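PDB 6Y2P: antitoxin RnlB from Escherichia coli, which acts as the short-lived antitoxin of a type II toxin-antitoxin system, inhibiting the endonuclease activity of its cognate toxin RnlA but not that of the non-cognate toxin LsoA. Local coordinates for residues V16-G21 and S92-T97; D51-N56 and W60-T65. One frame throughout, in Å; residues are numbered along the deposited sequence.

In the fold
Interactions 1 and 2 are built on neighbouring strands of one mixed sheet, with their centres about 10 Å apart, and residues 51-56 and 60-65 lie in the chain between the two halves of interaction 1. Strand 13-19 runs parallel to strand 46-51, and Asp51 joins the two contacts: Val17 O lies 2.7 Å from Asp51 N and Ala19 N lies 3.0 Å from Asp51 O, both probable hydrogen bonds. On the helix-covered face, Leu94 CD1 packs 3.6 Å from Asp51 OD2. The touching residues of interaction 1 are buried within their own chain, whereas the outer end of interaction 2 meets chains of another protein in the assembly.

Interaction 1: V16-G21 and S92-T97; sequences VVMATG and SKLTFT
Met18 and Leu94 form the centre of an apolar contact between the end of strand 13-19 and helix 88-99. Their side chains run past each other in opposite directions, which lays one methyl branch of the leucine along the thioether: Leu94 CD2 is 3.4 Å from Met18 SD and 3.8 Å from Met18 CB. The same methyl is approached at a slant by Val16, whose CG1 comes within 4.2 Å of Leu94 CD2. Val16 and Met18, two residues apart in the strand, therefore share a single leucine branch, while the intervening Val17 points away from this helix and packs against Ile48 and Phe50.

The second apolar meeting is tip to tip, with Met18 CE 3.6 Å from Thr97 CG2. Met18 sends CG anti to its own nitrogen (chi1 170°), carrying the thioether out from the strand, and a bend at chi3 leads its methyl to the threonine one helical turn beyond Leu94.

No polar group bridges the two segments. Thr97 OG1 is 3.0 Å from Lys93 O and donates to it, while Thr97 N reaches the same carbonyl from the opposite face; the hydroxyl of the buried Thr97 is thus bonded and the threonine can offer its methyl to Met18. The axes of residues 16-19 and 92-97 approach to 10.6 Å, their N-to-C directions 37° apart, a spacing filled by these side chains, with Ile90, Leu98 and Tyr104 extending the packing. This part of the helix therefore meets the strand through apolar packing alone, to which a flexible methionine and branched aliphatic residues are well suited.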
loop_
_atom_site.group_PDB
_atom_site.type_symbol
_atom_site.label_atom_id
_atom_site.label_comp_id
_atom_site.label_asym_id
_atom_site.label_seq_id
_atom_site.Cartn_x
_atom_site.Cartn_y
_atom_site.Cartn_z
ATOM N N VAL C 16 21.668 -28.085 -16.244
ATOM C CA VAL C 16 21.004 -27.366 -15.158
ATOM C C VAL C 16 21.886 -26.186 -14.773
ATOM O O VAL C 16 23.053 -26.366 -14.400
ATOM C CB VAL C 16 20.749 -28.254 -13.928
ATOM C CG1 VAL C 16 20.040 -27.446 -12.866
ATOM C CG2 VAL C 16 19.949 -29.478 -14.279
ATOM N N VAL C 17 21.322 -24.993 -14.823
ATOM C CA VAL C 17 22.039 -23.742 -14.629
ATOM C C VAL C 17 21.499 -23.091 -13.374
ATOM O O VAL C 17 20.303 -22.785 -13.292
ATOM C CB VAL C 17 21.846 -22.787 -15.813
ATOM C CG1 VAL C 17 22.698 -21.552 -15.625
ATOM C CG2 VAL C 17 22.150 -23.491 -17.135
ATOM N N MET C 18 22.374 -22.842 -12.421
ATOM C CA MET C 18 22.011 -22.255 -11.146
ATOM C C MET C 18 22.601 -20.849 -11.008
ATOM O O MET C 18 23.761 -20.618 -11.354
ATOM C CB MET C 18 22.531 -23.144 -10.044
ATOM C CG MET C 18 22.439 -22.534 -8.704
ATOM S SD MET C 18 22.594 -23.883 -7.557
ATOM C CE MET C 18 23.443 -23.119 -6.195
ATOM N N ALA C 19 21.810 -19.910 -10.505
ATOM C CA ALA C 19 22.344 -18.587 -10.215
ATOM C C ALA C 19 23.200 -18.616 -8.942
ATOM O O ALA C 19 22.884 -19.313 -7.969
ATOM C CB ALA C 19 21.219 -17.567 -10.074
ATOM N N THR C 20 24.270 -17.807 -8.945
ATOM C CA THR C 20 25.245 -17.735 -7.858
ATOM C C THR C 20 25.180 -16.449 -7.033
ATOM O O THR C 20 26.037 -16.253 -6.169
ATOM C CB THR C 20 26.660 -17.872 -8.447
ATOM O OG1 THR C 20 26.905 -16.778 -9.348
ATOM C CG2 THR C 20 26.860 -19.200 -9.172
ATOM N N GLY C 21 24.126 -15.650 -7.173
ATOM C CA GLY C 21 24.032 -14.364 -6.495
ATOM C C GLY C 21 22.759 -13.650 -6.912
ATOM O O GLY C 21 21.878 -14.265 -7.508
ATOM N N SER C 92 18.095 -31.903 -4.976
ATOM C CA SER C 92 19.052 -32.108 -3.906
ATOM C C SER C 92 20.473 -31.843 -4.357
ATOM O O SER C 92 21.284 -31.391 -3.555
ATOM C CB SER C 92 18.957 -33.549 -3.377
ATOM O OG SER C 92 17.657 -33.816 -2.918
ATOM N N LYS C 93 20.745 -31.948 -5.651
ATOM C CA LYS C 93 22.076 -31.564 -6.096
ATOM C C LYS C 93 22.242 -30.042 -6.043
ATOM O O LYS C 93 23.315 -29.543 -5.671
ATOM C CB LYS C 93 22.333 -32.121 -7.501
ATOM C CG LYS C 93 23.643 -31.704 -8.153
ATOM C CD LYS C 93 24.815 -32.627 -7.829
ATOM N N LEU C 94 21.155 -29.291 -6.314
ATOM C CA LEU C 94 21.165 -27.840 -6.096
ATOM C C LEU C 94 21.303 -27.490 -4.614
ATOM O O LEU C 94 22.044 -26.564 -4.246
ATOM C CB LEU C 94 19.900 -27.213 -6.677
ATOM C CG LEU C 94 19.782 -27.333 -8.203
ATOM C CD1 LEU C 94 18.330 -27.217 -8.723
ATOM C CD2 LEU C 94 20.684 -26.304 -8.879
ATOM N N THR C 95 20.587 -28.206 -3.749
ATOM C CA THR C 95 20.713 -27.959 -2.316
ATOM C C THR C 95 22.146 -28.186 -1.849
ATOM O O THR C 95 22.694 -27.387 -1.074
ATOM C CB THR C 95 19.755 -28.866 -1.548
ATOM O OG1 THR C 95 18.415 -28.502 -1.881
ATOM C CG2 THR C 95 19.947 -28.723 -0.050
ATOM N N PHE C 96 22.771 -29.269 -2.316
ATOM C CA PHE C 96 24.163 -29.535 -1.955
ATOM C C PHE C 96 25.084 -28.430 -2.454
ATOM O O PHE C 96 25.959 -27.960 -1.711
ATOM C CB PHE C 96 24.595 -30.882 -2.523
ATOM C CG PHE C 96 25.947 -31.343 -2.071
ATOM C CD1 PHE C 96 26.220 -31.526 -0.730
ATOM C CD2 PHE C 96 26.927 -31.660 -2.995
ATOM C CE1 PHE C 96 27.456 -31.990 -0.312
ATOM C CE2 PHE C 96 28.162 -32.123 -2.593
ATOM C CZ PHE C 96 28.433 -32.287 -1.249
ATOM N N THR C 97 24.879 -27.984 -3.704
ATOM C CA THR C 97 25.750 -26.956 -4.266
ATOM C C THR C 97 25.671 -25.676 -3.447
ATOM O O THR C 97 26.700 -25.058 -3.144
ATOM C CB THR C 97 25.394 -26.718 -5.743
ATOM O OG1 THR C 97 25.690 -27.896 -6.513
ATOM C CG2 THR C 97 26.173 -25.538 -6.318
#

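Interaction 2: D51-N56 and W60-T65; sequences DLLCAN and WNRFVT
Arg62 grips Asp51 side-on, one nitrogen to each carboxylate oxygen: Arg62 NE to Asp51 OD1 is 3.0 Å and Arg62 NH2 to Asp51 OD2 is 3.2 Å. The carboxylate and guanidinium planes are 25° apart but stepped, and both nitrogens meet their oxygens from above the carboxylate plane. The arginine chain, extended from CG to NE, carries the guanidinium out to the carboxylate. Leu53 CB and Phe63 CZ lie over opposite faces of the guanidinium, each offset toward its rim, which with the two bonds should restrict its rotation.

Asp51 OD1 has a second donor, Leu53 N at 2.9 Å, which arrives from the face opposite to Arg62 NE. The carboxylate is put there by CG standing anti to the backbone nitrogen (chi1 174°), and three hydrogen bonds from the two segments reach its two oxygens. Next to this close-packed part, Leu52 N donates to Arg62 O at 2.7 Å, and Leu52 CD1 rests 4.3 Å from Val64 CG2.

The outer end is looser. Asn56 ND2 reaches Asn61 O at 3.3 Å, from above the carbonyl plane. The two asparagine side chains cross at about a right angle, yet their amide planes are almost parallel (3°). Asn56 ND2 has its stronger partner in the backbone of a chain of another protein, to which Asn61 ND2 donates as well, a use for which short amides are apt.

Asp51 pairs with Phe63 as an antiparallel non-hydrogen-bonded pair, and its acceptance from Leu53 N makes an Asx turn: here strand 46-51 gives way to helix 53-56, with Leu52 as N-cap, in the connection that leads to antiparallel strand 63-69.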
loop_
_atom_site.group_PDB
_atom_site.type_symbol
_atom_site.label_atom_id
_atom_site.label_comp_id
_atom_site.label_asym_id
_atom_site.label_seq_id
_atom_site.Cartn_x
_atom_site.Cartn_y
_atom_site.Cartn_z
ATOM N N ASP C 51 17.758 -22.750 -12.269
ATOM C CA ASP C 51 17.374 -22.465 -10.884
ATOM C C ASP C 51 17.764 -21.024 -10.531
ATOM O O ASP C 51 18.950 -20.698 -10.449
ATOM C CB ASP C 51 18.043 -23.452 -9.929
ATOM C CG ASP C 51 17.790 -23.120 -8.469
ATOM O OD1 ASP C 51 17.031 -22.160 -8.178
ATOM O OD2 ASP C 51 18.316 -23.838 -7.608
ATOM N N LEU C 52 16.784 -20.153 -10.304
ATOM C CA LEU C 52 17.114 -18.751 -10.090
ATOM C C LEU C 52 17.028 -18.320 -8.627
ATOM O O LEU C 52 16.939 -17.101 -8.350
ATOM C CB LEU C 52 16.215 -17.878 -10.959
ATOM C CG LEU C 52 16.056 -18.290 -12.433
ATOM C CD1 LEU C 52 14.991 -17.435 -13.151
ATOM C CD2 LEU C 52 17.375 -18.151 -13.175
ATOM N N LEU C 53 17.149 -19.276 -7.691
ATOM C CA LEU C 53 16.881 -19.007 -6.273
ATOM C C LEU C 53 17.633 -17.776 -5.764
ATOM O O LEU C 53 17.042 -16.900 -5.119
ATOM C CB LEU C 53 17.248 -20.219 -5.423
ATOM C CG LEU C 53 17.197 -19.909 -3.920
ATOM C CD1 LEU C 53 15.755 -19.733 -3.547
ATOM C CD2 LEU C 53 17.884 -20.938 -3.015
ATOM N N CYS C 54 18.927 -17.662 -6.081
ATOM C CA CYS C 54 19.675 -16.553 -5.503
ATOM C C CYS C 54 19.359 -15.214 -6.164
ATOM O O CYS C 54 19.570 -14.164 -5.544
ATOM C CB CYS C 54 21.182 -16.799 -5.653
ATOM S SG CYS C 54 21.850 -18.195 -4.656
ATOM N N ALA C 55 18.667 -15.211 -7.293
ATOM C CA ALA C 55 18.244 -13.932 -7.819
ATOM C C ALA C 55 16.781 -13.657 -7.532
ATOM O O ALA C 55 16.381 -12.495 -7.364
ATOM C CB ALA C 55 18.483 -13.889 -9.328
ATOM N N ASN C 56 15.997 -14.726 -7.409
ATOM C CA ASN C 56 14.561 -14.621 -7.335
ATOM C C ASN C 56 13.973 -14.971 -5.978
ATOM O O ASN C 56 12.819 -14.634 -5.727
ATOM C CB ASN C 56 13.972 -15.515 -8.427
ATOM C CG ASN C 56 13.857 -14.772 -9.772
ATOM O OD1 ASN C 56 14.178 -13.566 -9.869
ATOM N ND2 ASN C 56 13.370 -15.466 -10.796
ATOM N N TRP C 60 7.519 -18.531 -6.836
ATOM C CA TRP C 60 6.811 -19.424 -7.746
ATOM C C TRP C 60 7.456 -19.497 -9.125
ATOM O O TRP C 60 7.135 -20.411 -9.899
ATOM C CB TRP C 60 5.347 -19.003 -7.870
ATOM C CG TRP C 60 5.175 -17.570 -8.248
ATOM C CD1 TRP C 60 5.044 -16.498 -7.400
ATOM C CD2 TRP C 60 5.138 -17.038 -9.575
ATOM N NE1 TRP C 60 4.913 -15.331 -8.129
ATOM C CE2 TRP C 60 4.973 -15.640 -9.463
ATOM C CE3 TRP C 60 5.215 -17.610 -10.846
ATOM C CZ2 TRP C 60 4.889 -14.820 -10.566
ATOM C CZ3 TRP C 60 5.121 -16.786 -11.942
ATOM C CH2 TRP C 60 4.964 -15.408 -11.798
ATOM N N ASN C 61 8.299 -18.528 -9.477
ATOM C CA ASN C 61 9.081 -18.565 -10.715
ATOM C C ASN C 61 10.572 -18.737 -10.419
ATOM O O ASN C 61 11.434 -18.119 -11.051
ATOM C CB ASN C 61 8.837 -17.319 -11.567
ATOM C CG ASN C 61 9.350 -16.059 -10.911
ATOM O OD1 ASN C 61 9.685 -16.052 -9.712
ATOM N ND2 ASN C 61 9.396 -14.965 -11.685
ATOM N N ARG C 62 10.894 -19.565 -9.430
ATOM C CA ARG C 62 12.298 -19.811 -9.142
ATOM C C ARG C 62 12.923 -20.720 -10.193
ATOM O O ARG C 62 14.079 -20.512 -10.573
ATOM C CB ARG C 62 12.449 -20.409 -7.743
ATOM C CG ARG C 62 13.429 -21.538 -7.668
ATOM C CD ARG C 62 13.757 -21.867 -6.266
ATOM N NE ARG C 62 14.879 -22.804 -6.216
ATOM C CZ ARG C 62 15.164 -23.568 -5.169
ATOM N NH1 ARG C 62 14.416 -23.498 -4.082
ATOM N NH2 ARG C 62 16.204 -24.379 -5.214
ATOM N N PHE C 63 12.159 -21.669 -10.718
ATOM C CA PHE C 63 12.641 -22.629 -11.702
ATOM C C PHE C 63 12.020 -22.351 -13.065
ATOM O O PHE C 63 10.793 -22.287 -13.192
ATOM C CB PHE C 63 12.288 -24.049 -11.290
ATOM C CG PHE C 63 12.938 -24.511 -10.026
ATOM C CD1 PHE C 63 14.197 -25.110 -10.047
ATOM C CD2 PHE C 63 12.262 -24.423 -8.811
ATOM C CE1 PHE C 63 14.772 -25.594 -8.868
ATOM C CE2 PHE C 63 12.837 -24.883 -7.639
ATOM C CZ PHE C 63 14.090 -25.462 -7.666
ATOM N N VAL C 64 12.859 -22.235 -14.087
ATOM C CA VAL C 64 12.392 -21.919 -15.433
ATOM C C VAL C 64 13.122 -22.785 -16.449
ATOM O O VAL C 64 14.347 -22.930 -16.371
ATOM C CB VAL C 64 12.622 -20.424 -15.737
ATOM C CG1 VAL C 64 12.377 -20.123 -17.192
ATOM C CG2 VAL C 64 11.730 -19.578 -14.868
ATOM N N THR C 65 12.384 -23.340 -17.413
ATOM C CA THR C 65 12.963 -24.034 -18.562
ATOM C C THR C 65 13.035 -23.139 -19.790
ATOM O O THR C 65 12.218 -22.245 -19.986
ATOM C CB THR C 65 12.184 -25.275 -18.978
ATOM O OG1 THR C 65 10.828 -24.900 -19.324
ATOM C CG2 THR C 65 12.164 -26.289 -17.889
#